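Local coordinates for protein iota-carrageenase (Alteromonas sp. ATCC 43554, PDB 1KTW) that hydrolyses the 1,4-beta linkages inside iota-carrageenan, a sulfated galactan of red algal cell walls, inverting the anomeric configuration, at residues 386-391 against 454-459; 236-241 against 263-268; 69-74 against 103-108. All coordinates share one frame; numbering follows the deposited sequence.

Contact 1. Residues 386-391 against 454-459; sequences LPTKEQ and MSECSS
L386 meets the chain between M454 and C457 through its backbone first. Its N donates to S455 O at 3.0 Å and its O accepts C457 N at 3.1 Å, which makes a single backbone bridge between L386 and E456. The side chain adds CB against M454 CG at 3.8 Å; with CG anti to the backbone N (chi1 168°), the side chain also packs on Q395 and Y399. P387, which has no N-H to give, suits the next place, where CD of its ring lies 3.8 Å from C457 SG. That sulfur is tied to C385, so the disulfide closes the chain on the residues next to the bridged pair, C385 and C457. Beyond it, T388 opens a turn with an ST motif: OG1 accepts the backbone N of Q391, and Q391 OE1 returns a bond by accepting T388 N. With its amide oxygen held this way, Q391 presents NE2 to the other segment, giving a weak bond to C457 O, and a bond to a water that also meets S459 OG. On the outer side K389 curls back, bent at chi2 and chi3 (58° and 53°), to bring NZ within 2.7 Å of E456 OE2 in a salt bridge. The K389 and E456 side chains cross at about a right angle, and the T388 methyl CG2 lies 3.9 Å from E456 CD, a van der Waals contact beside the charged pair.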
ATOM      1  N   LEU A 386      -7.000  20.395  11.300  1.00 19.93           N
ATOM      2  CA  LEU A 386      -7.858  19.764  10.313  1.00 19.82           C
ATOM      3  C   LEU A 386      -7.603  20.390   8.940  1.00 22.33           C
ATOM      4  O   LEU A 386      -7.745  21.610   8.762  1.00 19.85           O
ATOM      5  CB  LEU A 386      -9.332  19.934  10.698  1.00 22.49           C
ATOM      6  CG  LEU A 386     -10.400  19.580   9.652  1.00 23.18           C
ATOM      7  CD1 LEU A 386     -10.421  18.074   9.392  1.00 23.16           C
ATOM      8  CD2 LEU A 386     -11.767  20.055  10.160  1.00 22.95           C
ATOM      9  N   PRO A 387      -7.200  19.564   7.952  1.00 21.30           N
ATOM     10  CA  PRO A 387      -6.935  20.079   6.601  1.00 20.82           C
ATOM     11  C   PRO A 387      -8.169  20.792   6.028  1.00 20.64           C
ATOM     12  O   PRO A 387      -9.299  20.367   6.259  1.00 19.24           O
ATOM     13  CB  PRO A 387      -6.568  18.815   5.818  1.00 20.87           C
ATOM     14  CG  PRO A 387      -5.876  17.957   6.882  1.00 19.56           C
ATOM     15  CD  PRO A 387      -6.844  18.135   8.055  1.00 19.87           C
ATOM     16  N   THR A 388      -7.950  21.873   5.280  1.00 21.88           N
ATOM     17  CA  THR A 388      -9.068  22.622   4.696  1.00 24.23           C
ATOM     18  C   THR A 388      -9.775  21.819   3.614  1.00 25.97           C
ATOM     19  O   THR A 388      -9.262  20.800   3.153  1.00 25.14           O
ATOM     20  CB  THR A 388      -8.602  23.941   4.061  1.00 24.14           C
ATOM     21  OG1 THR A 388      -7.856  23.659   2.874  1.00 23.27           O
ATOM     22  CG2 THR A 388      -7.720  24.720   5.032  1.00 22.30           C
ATOM     23  N   LYS A 389     -10.958  22.286   3.215  1.00 27.07           N
ATOM     24  CA  LYS A 389     -11.752  21.632   2.181  1.00 28.76           C
ATOM     25  C   LYS A 389     -10.973  21.611   0.864  1.00 28.78           C
ATOM     26  O   LYS A 389     -11.089  20.667   0.079  1.00 28.73           O
ATOM     27  CB  LYS A 389     -13.082  22.371   1.972  1.00 31.26           C
ATOM     28  CG  LYS A 389     -14.023  22.387   3.179  1.00 34.15           C
ATOM     29  CD  LYS A 389     -13.367  23.007   4.411  1.00 34.27           C
ATOM     30  CE  LYS A 389     -12.783  24.378   4.108  1.00 33.58           C
ATOM     31  NZ  LYS A 389     -11.784  24.778   5.128  1.00 32.42           N
ATOM     32  N   GLU A 390     -10.184  22.657   0.630  1.00 27.54           N
ATOM     33  CA  GLU A 390      -9.381  22.753  -0.584  1.00 27.62           C
ATOM     34  C   GLU A 390      -8.286  21.684  -0.602  1.00 27.76           C
ATOM     35  O   GLU A 390      -7.914  21.175  -1.668  1.00 26.12           O
ATOM     36  CB  GLU A 390      -8.730  24.140  -0.687  1.00 27.58           C
ATOM     37  N   GLN A 391      -7.767  21.353   0.581  1.00 25.19           N
ATOM     38  CA  GLN A 391      -6.702  20.354   0.709  1.00 24.51           C
ATOM     39  C   GLN A 391      -7.246  18.927   0.553  1.00 24.32           C
ATOM     40  O   GLN A 391      -6.654  18.113  -0.153  1.00 25.62           O
ATOM     41  CB  GLN A 391      -5.980  20.554   2.052  1.00 23.88           C
ATOM     42  CG  GLN A 391      -5.335  21.949   2.171  1.00 24.34           C
ATOM     43  CD  GLN A 391      -4.902  22.301   3.589  1.00 23.99           C
ATOM     44  OE1 GLN A 391      -5.436  21.771   4.562  1.00 23.41           O
ATOM     45  NE2 GLN A 391      -3.944  23.212   3.707  1.00 22.97           N
ATOM     46  N   MET A 454     -11.901  22.671  15.060  1.00 19.08           N
ATOM     47  CA  MET A 454     -10.512  22.948  15.413  1.00 18.05           C
ATOM     48  C   MET A 454      -9.762  23.794  14.379  1.00 18.12           C
ATOM     49  O   MET A 454     -10.255  24.034  13.269  1.00 16.27           O
ATOM     50  CB  MET A 454      -9.741  21.636  15.638  1.00 18.10           C
ATOM     51  CG  MET A 454      -9.599  20.755  14.397  1.00 19.33           C
ATOM     52  SD  MET A 454      -8.393  19.392  14.633  1.00 20.23           S
ATOM     53  CE  MET A 454      -9.361  18.291  15.597  1.00 16.67           C
ATOM     54  N   SER A 455      -8.570  24.251  14.755  1.00 18.28           N
ATOM     55  CA  SER A 455      -7.735  25.053  13.863  1.00 21.10           C
ATOM     56  C   SER A 455      -7.516  24.321  12.539  1.00 21.39           C
ATOM     57  O   SER A 455      -7.482  23.087  12.509  1.00 20.78           O
ATOM     58  CB  SER A 455      -6.374  25.325  14.502  1.00 21.57           C
ATOM     59  OG  SER A 455      -6.519  25.972  15.751  1.00 27.94           O
ATOM     60  N   GLU A 456      -7.360  25.083  11.454  1.00 20.44           N
ATOM     61  CA  GLU A 456      -7.129  24.497  10.120  1.00 20.98           C
ATOM     62  C   GLU A 456      -5.633  24.387   9.860  1.00 20.84           C
ATOM     63  O   GLU A 456      -4.857  25.204  10.347  1.00 18.59           O
ATOM     64  CB  GLU A 456      -7.736  25.381   9.017  1.00 23.38           C
ATOM     65  CG  GLU A 456      -9.215  25.656   9.145  1.00 26.05           C
ATOM     66  CD  GLU A 456      -9.770  26.372   7.920  1.00 29.53           C
ATOM     67  OE1 GLU A 456      -9.212  27.432   7.532  1.00 28.95           O
ATOM     68  OE2 GLU A 456     -10.761  25.864   7.344  1.00 30.11           O
ATOM     69  N   CYS A 457      -5.220  23.385   9.080  1.00 21.06           N
ATOM     70  CA  CYS A 457      -3.806  23.228   8.783  1.00 22.08           C
ATOM     71  C   CYS A 457      -3.362  24.294   7.775  1.00 22.18           C
ATOM     72  O   CYS A 457      -4.087  24.609   6.830  1.00 22.62           O
ATOM     73  CB  CYS A 457      -3.518  21.828   8.197  1.00 22.27           C
ATOM     74  SG  CYS A 457      -3.967  20.396   9.245  1.00 24.43           S
ATOM     75  N   SER A 458      -2.174  24.853   7.972  1.00 22.96           N
ATOM     76  CA  SER A 458      -1.673  25.834   7.021  1.00 24.71           C
ATOM     77  C   SER A 458      -1.286  25.083   5.743  1.00 26.17           C
ATOM     78  O   SER A 458      -1.104  23.860   5.766  1.00 24.20           O
ATOM     79  CB  SER A 458      -0.447  26.544   7.583  1.00 24.98           C
ATOM     80  OG  SER A 458       0.585  25.616   7.875  1.00 27.56           O
ATOM     81  N   SER A 459      -1.165  25.811   4.635  1.00 26.63           N
ATOM     82  CA  SER A 459      -0.783  25.217   3.356  1.00 27.77           C
ATOM     83  C   SER A 459       0.570  24.533   3.492  1.00 29.75           C
ATOM     84  O   SER A 459       0.785  23.423   2.995  1.00 29.20           O
ATOM     85  CB  SER A 459      -0.689  26.298   2.271  1.00 28.92           C
ATOM     86  OG  SER A 459      -1.968  26.827   1.958  1.00 28.41           O
TER
HETATM   87  O   HOH W   1      -2.854  24.480   0.921  1.00 32.87           O

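Contact 2. Residues 236-241 against 263-268; sequences FADNIR and VTNVSS
Strands 236-241 and 263-268 pair in parallel as successive turns of the right-handed beta-helix expected of this pectate lyase-like family, with A237 facing V263, D238 facing T264 and I240 facing V266. Their axes run 4.7 Å apart and only 11° from parallel. The backbone bonds include T264 N to A237 O, N239 N to T264 O and S267 N to I240 O. On one face small or branched apolar residues, A237, I240, V263 and V266, are buried; A237 CB approaches V263 CG2 at 4.2 Å. N239 and N265 share a positive phi, the left-handed backbone conformation that asparagine tolerates better than most residues, at the matching place where the run of bridges is interrupted. There N239 turns away from the second strand: its ND2 bonds N206 of the adjoining strand 202-210, and a water joins its OD1 to N265 O and S267 OG. The polar face centres on D238, whose carboxylate stands anti to the backbone N (chi1 178°), leaning toward the neighbouring strand. Its OD1 takes two donors. T264 OG1 comes from the anti side at 2.7 Å, and N265 ND2 reaches the syn lone pair at 2.9 Å, lying side by side with D238 while the carboxylate and amide planes stand 69° apart. With an alanine here the shared acceptor is gone, and the T264 hydroxyl would probably lose its mate while the N265 amide became freer to turn. Farther along, S267 OG lies 3.3 Å from R241 CG, against the aliphatic base of the arginine. Two neutral donors converging on one oxygen would be expected to stabilise the charged form of D238, while the opposite face relies on apolar burial.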
ATOM      1  N   PHE A 236       7.830 -12.116   3.740  1.00  6.98           N
ATOM      2  CA  PHE A 236       8.942 -11.684   4.602  1.00  9.19           C
ATOM      3  C   PHE A 236       9.276 -10.222   4.300  1.00  9.26           C
ATOM      4  O   PHE A 236       9.200  -9.807   3.149  1.00  8.16           O
ATOM      5  CB  PHE A 236      10.208 -12.520   4.358  1.00  8.63           C
ATOM      6  CG  PHE A 236      10.099 -13.956   4.823  1.00 12.57           C
ATOM      7  CD1 PHE A 236       9.484 -14.921   4.019  1.00 11.80           C
ATOM      8  CD2 PHE A 236      10.580 -14.329   6.076  1.00 11.27           C
ATOM      9  CE1 PHE A 236       9.349 -16.253   4.461  1.00 14.55           C
ATOM     10  CE2 PHE A 236      10.453 -15.652   6.529  1.00 13.28           C
ATOM     11  CZ  PHE A 236       9.832 -16.614   5.715  1.00 12.82           C
ATOM     12  N   ALA A 237       9.665  -9.465   5.333  1.00  9.20           N
ATOM     13  CA  ALA A 237      10.018  -8.047   5.183  1.00  9.07           C
ATOM     14  C   ALA A 237      11.083  -7.620   6.209  1.00  8.72           C
ATOM     15  O   ALA A 237      11.133  -8.164   7.322  1.00  9.26           O
ATOM     16  CB  ALA A 237       8.759  -7.184   5.340  1.00  9.19           C
ATOM     17  N   ASP A 238      11.915  -6.643   5.837  1.00  8.04           N
ATOM     18  CA  ASP A 238      13.004  -6.139   6.706  1.00  7.64           C
ATOM     19  C   ASP A 238      13.344  -4.672   6.398  1.00  6.82           C
ATOM     20  O   ASP A 238      13.406  -4.282   5.237  1.00  5.24           O
ATOM     21  CB  ASP A 238      14.279  -6.987   6.510  1.00  9.22           C
ATOM     22  CG  ASP A 238      15.469  -6.487   7.346  1.00 11.51           C
ATOM     23  OD1 ASP A 238      15.396  -6.517   8.595  1.00 12.80           O
ATOM     24  OD2 ASP A 238      16.475  -6.071   6.752  0.75 11.03           O
ATOM     25  N   ASN A 239      13.567  -3.886   7.451  1.00  7.69           N
ATOM     26  CA  ASN A 239      13.921  -2.464   7.334  1.00 10.45           C
ATOM     27  C   ASN A 239      12.859  -1.674   6.575  1.00  8.96           C
ATOM     28  O   ASN A 239      13.085  -1.215   5.442  1.00  8.97           O
ATOM     29  CB  ASN A 239      15.296  -2.302   6.657  1.00 11.19           C
ATOM     30  CG  ASN A 239      15.856  -0.876   6.797  1.00 19.37           C
ATOM     31  OD1 ASN A 239      15.490  -0.146   7.720  1.00 20.84           O
ATOM     32  ND2 ASN A 239      16.759  -0.489   5.890  1.00 20.18           N
ATOM     33  N   ILE A 240      11.701  -1.523   7.212  1.00  8.57           N
ATOM     34  CA  ILE A 240      10.558  -0.796   6.654  1.00  8.12           C
ATOM     35  C   ILE A 240      10.416   0.478   7.524  1.00  8.44           C
ATOM     36  O   ILE A 240      10.363   0.391   8.759  1.00  7.30           O
ATOM     37  CB  ILE A 240       9.261  -1.661   6.745  1.00  7.77           C
ATOM     38  CG1 ILE A 240       9.514  -3.061   6.143  1.00  7.80           C
ATOM     39  CG2 ILE A 240       8.109  -0.982   5.990  1.00  6.54           C
ATOM     40  CD1 ILE A 240       9.948  -3.067   4.638  1.00  6.02           C
ATOM     41  N   ARG A 241      10.346   1.643   6.881  1.00  9.44           N
ATOM     42  CA  ARG A 241      10.285   2.928   7.604  1.00 11.62           C
ATOM     43  C   ARG A 241       9.169   3.876   7.153  1.00 11.34           C
ATOM     44  O   ARG A 241       8.763   3.845   5.983  1.00  8.67           O
ATOM     45  CB  ARG A 241      11.634   3.645   7.455  1.00 15.23           C
ATOM     46  CG  ARG A 241      12.845   2.736   7.703  1.00 22.59           C
ATOM     47  CD  ARG A 241      14.202   3.467   7.618  1.00 26.48           C
ATOM     48  NE  ARG A 241      14.573   3.928   6.274  1.00 31.49           N
ATOM     49  CZ  ARG A 241      14.718   3.145   5.201  1.00 33.50           C
ATOM     50  NH1 ARG A 241      14.520   1.837   5.280  1.00 31.93           N
ATOM     51  NH2 ARG A 241      15.076   3.676   4.038  1.00 34.45           N
ATOM     52  N   VAL A 263       8.198  -9.927   9.977  1.00  9.07           N
ATOM     53  CA  VAL A 263       8.799  -8.596   9.769  1.00  8.57           C
ATOM     54  C   VAL A 263       9.897  -8.289  10.793  1.00  9.61           C
ATOM     55  O   VAL A 263       9.726  -8.558  11.990  1.00 11.80           O
ATOM     56  CB  VAL A 263       7.721  -7.483   9.873  1.00  9.23           C
ATOM     57  CG1 VAL A 263       8.346  -6.100   9.584  1.00 10.23           C
ATOM     58  CG2 VAL A 263       6.564  -7.778   8.900  1.00  9.61           C
ATOM     59  N   THR A 264      11.024  -7.740  10.329  1.00 11.08           N
ATOM     60  CA  THR A 264      12.129  -7.357  11.225  1.00  9.92           C
ATOM     61  C   THR A 264      12.591  -5.906  10.968  1.00 10.37           C
ATOM     62  O   THR A 264      12.576  -5.441   9.829  1.00 10.51           O
ATOM     63  CB  THR A 264      13.377  -8.295  11.063  1.00 10.97           C
ATOM     64  OG1 THR A 264      13.760  -8.365   9.678  1.00  9.13           O
ATOM     65  CG2 THR A 264      13.076  -9.718  11.599  1.00  8.92           C
ATOM     66  N   ASN A 265      12.989  -5.202  12.033  1.00 10.15           N
ATOM     67  CA  ASN A 265      13.499  -3.831  11.932  1.00 11.39           C
ATOM     68  C   ASN A 265      12.550  -2.781  11.348  1.00 10.83           C
ATOM     69  O   ASN A 265      12.729  -2.321  10.208  1.00  8.89           O
ATOM     70  CB  ASN A 265      14.819  -3.834  11.141  1.00 13.14           C
ATOM     71  CG  ASN A 265      15.901  -4.631  11.842  1.00 17.72           C
ATOM     72  OD1 ASN A 265      16.175  -4.404  13.027  1.00 14.59           O
ATOM     73  ND2 ASN A 265      16.518  -5.575  11.124  1.00 18.02           N
ATOM     74  N   VAL A 266      11.552  -2.395  12.140  1.00 11.39           N
ATOM     75  CA  VAL A 266      10.565  -1.382  11.727  1.00 11.39           C
ATOM     76  C   VAL A 266      10.867  -0.078  12.477  1.00 12.40           C
ATOM     77  O   VAL A 266      11.128  -0.116  13.675  1.00 10.71           O
ATOM     78  CB  VAL A 266       9.119  -1.817  12.099  1.00 12.39           C
ATOM     79  CG1 VAL A 266       8.103  -0.852  11.510  1.00 12.70           C
ATOM     80  CG2 VAL A 266       8.847  -3.211  11.600  1.00 12.78           C
ATOM     81  N   SER A 267      10.829   1.067  11.784  1.00 11.80           N
ATOM     82  CA  SER A 267      11.081   2.356  12.443  1.00 11.00           C
ATOM     83  C   SER A 267      10.196   3.464  11.890  1.00 13.04           C
ATOM     84  O   SER A 267       9.708   3.374  10.755  1.00 10.17           O
ATOM     85  CB  SER A 267      12.559   2.772  12.310  1.00 11.09           C
ATOM     86  OG  SER A 267      12.934   2.977  10.956  1.00 16.94           O
ATOM     87  N   SER A 268       9.964   4.495  12.709  1.00 10.99           N
ATOM     88  CA  SER A 268       9.152   5.640  12.298  1.00 11.90           C
ATOM     89  C   SER A 268       9.590   6.947  12.987  1.00 11.33           C
ATOM     90  O   SER A 268      10.187   6.924  14.076  1.00  9.44           O
ATOM     91  CB  SER A 268       7.658   5.382  12.590  1.00 13.00           C
ATOM     92  OG  SER A 268       7.367   5.262  13.984  1.00 11.87           O
TER
HETATM   93  O   HOH W   2      13.837   0.602   9.811  1.00 16.35           O

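Contact 3. Residues 69-74 against 103-108; sequences GIQMKS and GVNNIV
From S74 and V108, whose CA atoms lie 4.7 Å apart, the backbones of 69-74 and 103-108 diverge, so that the CA atoms of M72 and G103 are already 7.2 Å apart; their touching parts run 30° from parallel. Waters fill in for direct backbone bonds: one links M72 O, G103 N and N106 OD1, and another joins S74 N to I107 O. Where the separation grows, long amides span it. N105 ND2 donates almost straight to Q71 OE1 at 3.2 Å, arriving above the carbonyl plane of Q71, with the two amide planes 34° apart. A third water gives to the same OE1 and accepts from N105 N. Bent at chi2 (-65°), the Q71 chain also turns NE2 to G69 O and to E101, and this fixes the rotation of its amide. K73 passes across N106 at about a right angle, its CE 3.3 Å from N106 ND2, on the way to N47. V108 CG2 lies 3.6 Å from M72 O, and S74 OG accepts from R109 N. I70, M72 and K73 pack on helix 39-50, while the V108 side chain, branched and apolar, suits its place against V102 of strand 97-102 and V140 of strand 132-141.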
ATOM      1  N   GLY A  69       1.529   2.846 -19.747  1.00 13.63           N
ATOM      2  CA  GLY A  69       0.919   1.608 -20.226  1.00 12.98           C
ATOM      3  C   GLY A  69       1.827   0.542 -20.824  1.00 12.60           C
ATOM      4  O   GLY A  69       1.391  -0.247 -21.676  1.00 12.54           O
ATOM      5  N   ILE A  70       3.076   0.487 -20.374  1.00 10.76           N
ATOM      6  CA  ILE A  70       4.023  -0.490 -20.914  1.00 11.42           C
ATOM      7  C   ILE A  70       3.696  -1.933 -20.470  1.00 13.35           C
ATOM      8  O   ILE A  70       3.415  -2.175 -19.289  1.00 12.79           O
ATOM      9  CB  ILE A  70       5.472  -0.144 -20.480  1.00 11.43           C
ATOM     10  CG1 ILE A  70       5.782   1.327 -20.800  1.00 13.29           C
ATOM     11  CG2 ILE A  70       6.465  -1.066 -21.179  1.00 10.92           C
ATOM     12  CD1 ILE A  70       5.705   1.685 -22.304  1.00 11.68           C
ATOM     13  N   GLN A  71       3.725  -2.880 -21.411  1.00 11.88           N
ATOM     14  CA  GLN A  71       3.461  -4.293 -21.097  1.00 13.30           C
ATOM     15  C   GLN A  71       4.779  -5.076 -21.012  1.00 13.93           C
ATOM     16  O   GLN A  71       5.454  -5.283 -22.032  1.00 13.40           O
ATOM     17  CB  GLN A  71       2.574  -4.938 -22.181  1.00 15.17           C
ATOM     18  CG  GLN A  71       1.265  -4.199 -22.441  1.00 16.37           C
ATOM     19  CD  GLN A  71       0.346  -4.213 -21.245  1.00 18.24           C
ATOM     20  OE1 GLN A  71      -0.106  -5.276 -20.815  1.00 21.47           O
ATOM     21  NE2 GLN A  71       0.060  -3.030 -20.693  1.00 18.07           N
ATOM     22  N   MET A  72       5.152  -5.520 -19.811  1.00 12.30           N
ATOM     23  CA  MET A  72       6.400  -6.278 -19.655  1.00 10.86           C
ATOM     24  C   MET A  72       6.223  -7.715 -20.164  1.00 10.52           C
ATOM     25  O   MET A  72       5.096  -8.209 -20.246  1.00  9.52           O
ATOM     26  CB  MET A  72       6.855  -6.270 -18.182  1.00 10.61           C
ATOM     27  CG  MET A  72       7.175  -4.860 -17.632  1.00 10.85           C
ATOM     28  SD  MET A  72       8.563  -4.031 -18.506  1.00 15.04           S
ATOM     29  CE  MET A  72       8.277  -2.299 -18.069  1.00 17.60           C
ATOM     30  N   LYS A  73       7.336  -8.373 -20.503  1.00 11.80           N
ATOM     31  CA  LYS A  73       7.311  -9.740 -21.050  1.00 12.22           C
ATOM     32  C   LYS A  73       8.369 -10.663 -20.449  1.00 11.76           C
ATOM     33  O   LYS A  73       9.331 -10.194 -19.853  1.00 11.25           O
ATOM     34  CB  LYS A  73       7.506  -9.684 -22.569  1.00 14.17           C
ATOM     35  CG  LYS A  73       6.481  -8.796 -23.309  1.00 15.36           C
ATOM     36  CD  LYS A  73       5.085  -9.397 -23.280  1.00 18.75           C
ATOM     37  CE  LYS A  73       4.017  -8.479 -23.925  1.00 18.52           C
ATOM     38  NZ  LYS A  73       4.309  -8.154 -25.362  1.00 18.29           N
ATOM     39  N   SER A  74       8.198 -11.976 -20.645  1.00 10.19           N
ATOM     40  CA  SER A  74       9.115 -12.987 -20.112  1.00  9.37           C
ATOM     41  C   SER A  74      10.565 -12.874 -20.573  1.00  9.85           C
ATOM     42  O   SER A  74      10.852 -12.566 -21.739  1.00  8.75           O
ATOM     43  CB  SER A  74       8.619 -14.406 -20.456  1.00  8.16           C
ATOM     44  OG  SER A  74       7.365 -14.698 -19.851  1.00 10.08           O
ATOM     45  N   GLY A 103       2.268  -8.933 -16.269  1.00 11.52           N
ATOM     46  CA  GLY A 103       1.399 -10.098 -16.130  1.00 12.59           C
ATOM     47  C   GLY A 103      -0.084  -9.778 -15.961  1.00 14.38           C
ATOM     48  O   GLY A 103      -0.859 -10.634 -15.529  1.00 13.67           O
ATOM     49  N   VAL A 104      -0.496  -8.559 -16.298  1.00 15.15           N
ATOM     50  CA  VAL A 104      -1.908  -8.190 -16.165  1.00 17.12           C
ATOM     51  C   VAL A 104      -2.720  -8.743 -17.335  1.00 19.32           C
ATOM     52  O   VAL A 104      -3.825  -9.241 -17.147  1.00 19.95           O
ATOM     53  CB  VAL A 104      -2.107  -6.645 -16.105  1.00 18.48           C
ATOM     54  CG1 VAL A 104      -3.609  -6.301 -16.081  1.00 18.02           C
ATOM     55  CG2 VAL A 104      -1.434  -6.077 -14.857  1.00 16.96           C
ATOM     56  N   ASN A 105      -2.160  -8.675 -18.541  1.00 19.59           N
ATOM     57  CA  ASN A 105      -2.859  -9.158 -19.726  1.00 22.72           C
ATOM     58  C   ASN A 105      -2.239 -10.380 -20.390  1.00 23.42           C
ATOM     59  O   ASN A 105      -2.624 -10.744 -21.501  1.00 24.89           O
ATOM     60  CB  ASN A 105      -2.976  -8.032 -20.754  1.00 22.03           C
ATOM     61  CG  ASN A 105      -3.803  -6.883 -20.242  1.00 25.60           C
ATOM     62  OD1 ASN A 105      -4.970  -7.063 -19.891  1.00 24.37           O
ATOM     63  ND2 ASN A 105      -3.207  -5.693 -20.184  1.00 23.28           N
ATOM     64  N   ASN A 106      -1.286 -11.009 -19.713  1.00 23.00           N
ATOM     65  CA  ASN A 106      -0.615 -12.198 -20.241  1.00 23.43           C
ATOM     66  C   ASN A 106       0.206 -12.861 -19.136  1.00 21.33           C
ATOM     67  O   ASN A 106       0.137 -12.460 -17.980  1.00 23.18           O
ATOM     68  CB  ASN A 106       0.304 -11.827 -21.404  1.00 24.22           C
ATOM     69  CG  ASN A 106       1.445 -10.929 -20.980  1.00 27.62           C
ATOM     70  OD1 ASN A 106       1.664 -10.700 -19.787  1.00 29.73           O
ATOM     71  ND2 ASN A 106       2.184 -10.418 -21.951  1.00 27.10           N
ATOM     72  N   ILE A 107       0.996 -13.858 -19.499  1.00 18.06           N
ATOM     73  CA  ILE A 107       1.802 -14.579 -18.526  1.00 16.04           C
ATOM     74  C   ILE A 107       3.272 -14.173 -18.643  1.00 15.17           C
ATOM     75  O   ILE A 107       3.826 -14.190 -19.741  1.00 14.37           O
ATOM     76  CB  ILE A 107       1.643 -16.108 -18.753  1.00 17.23           C
ATOM     77  CG1 ILE A 107       0.160 -16.492 -18.602  1.00 18.85           C
ATOM     78  CG2 ILE A 107       2.490 -16.888 -17.771  1.00 16.31           C
ATOM     79  CD1 ILE A 107      -0.166 -17.954 -18.989  1.00 19.99           C
ATOM     80  N   VAL A 108       3.887 -13.814 -17.510  1.00 12.88           N
ATOM     81  CA  VAL A 108       5.289 -13.394 -17.456  1.00 11.58           C
ATOM     82  C   VAL A 108       6.105 -14.260 -16.488  1.00 11.67           C
ATOM     83  O   VAL A 108       5.699 -14.496 -15.347  1.00 11.32           O
ATOM     84  CB  VAL A 108       5.434 -11.898 -16.978  1.00 12.88           C
ATOM     85  CG1 VAL A 108       6.916 -11.481 -16.956  1.00 10.07           C
ATOM     86  CG2 VAL A 108       4.654 -10.960 -17.903  1.00 11.18           C
TER
HETATM   87  O   HOH W   3       0.315  -7.011 -18.568  1.00 14.81           O
HETATM   88  O   HOH W   4       2.671  -8.284 -19.056  1.00 18.79           O
HETATM   89  O   HOH W   5       5.489 -12.687 -21.516  1.00 11.86           O

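Overall arrangement
Contacts 2 and 3 belong to the beta-helix, whereas contact 1, on the other side of the chain's centre from contact 3, ties two loops. All three are partly buried, and contact 1 has more exposed than buried residues. Contact 2 has its centre closest to that of the chain, about 15 Å away, and pairs regular strands with one apolar and one polar face. In contact 3 the turns part, and water and amides replace most of that pairing. Contact 1 lacks repeating strands and relies on a single bridge, a salt bridge and a disulfide through C457. The L386 and N105 side chains lie about 8 and 10 Å from bound sulfated sugars.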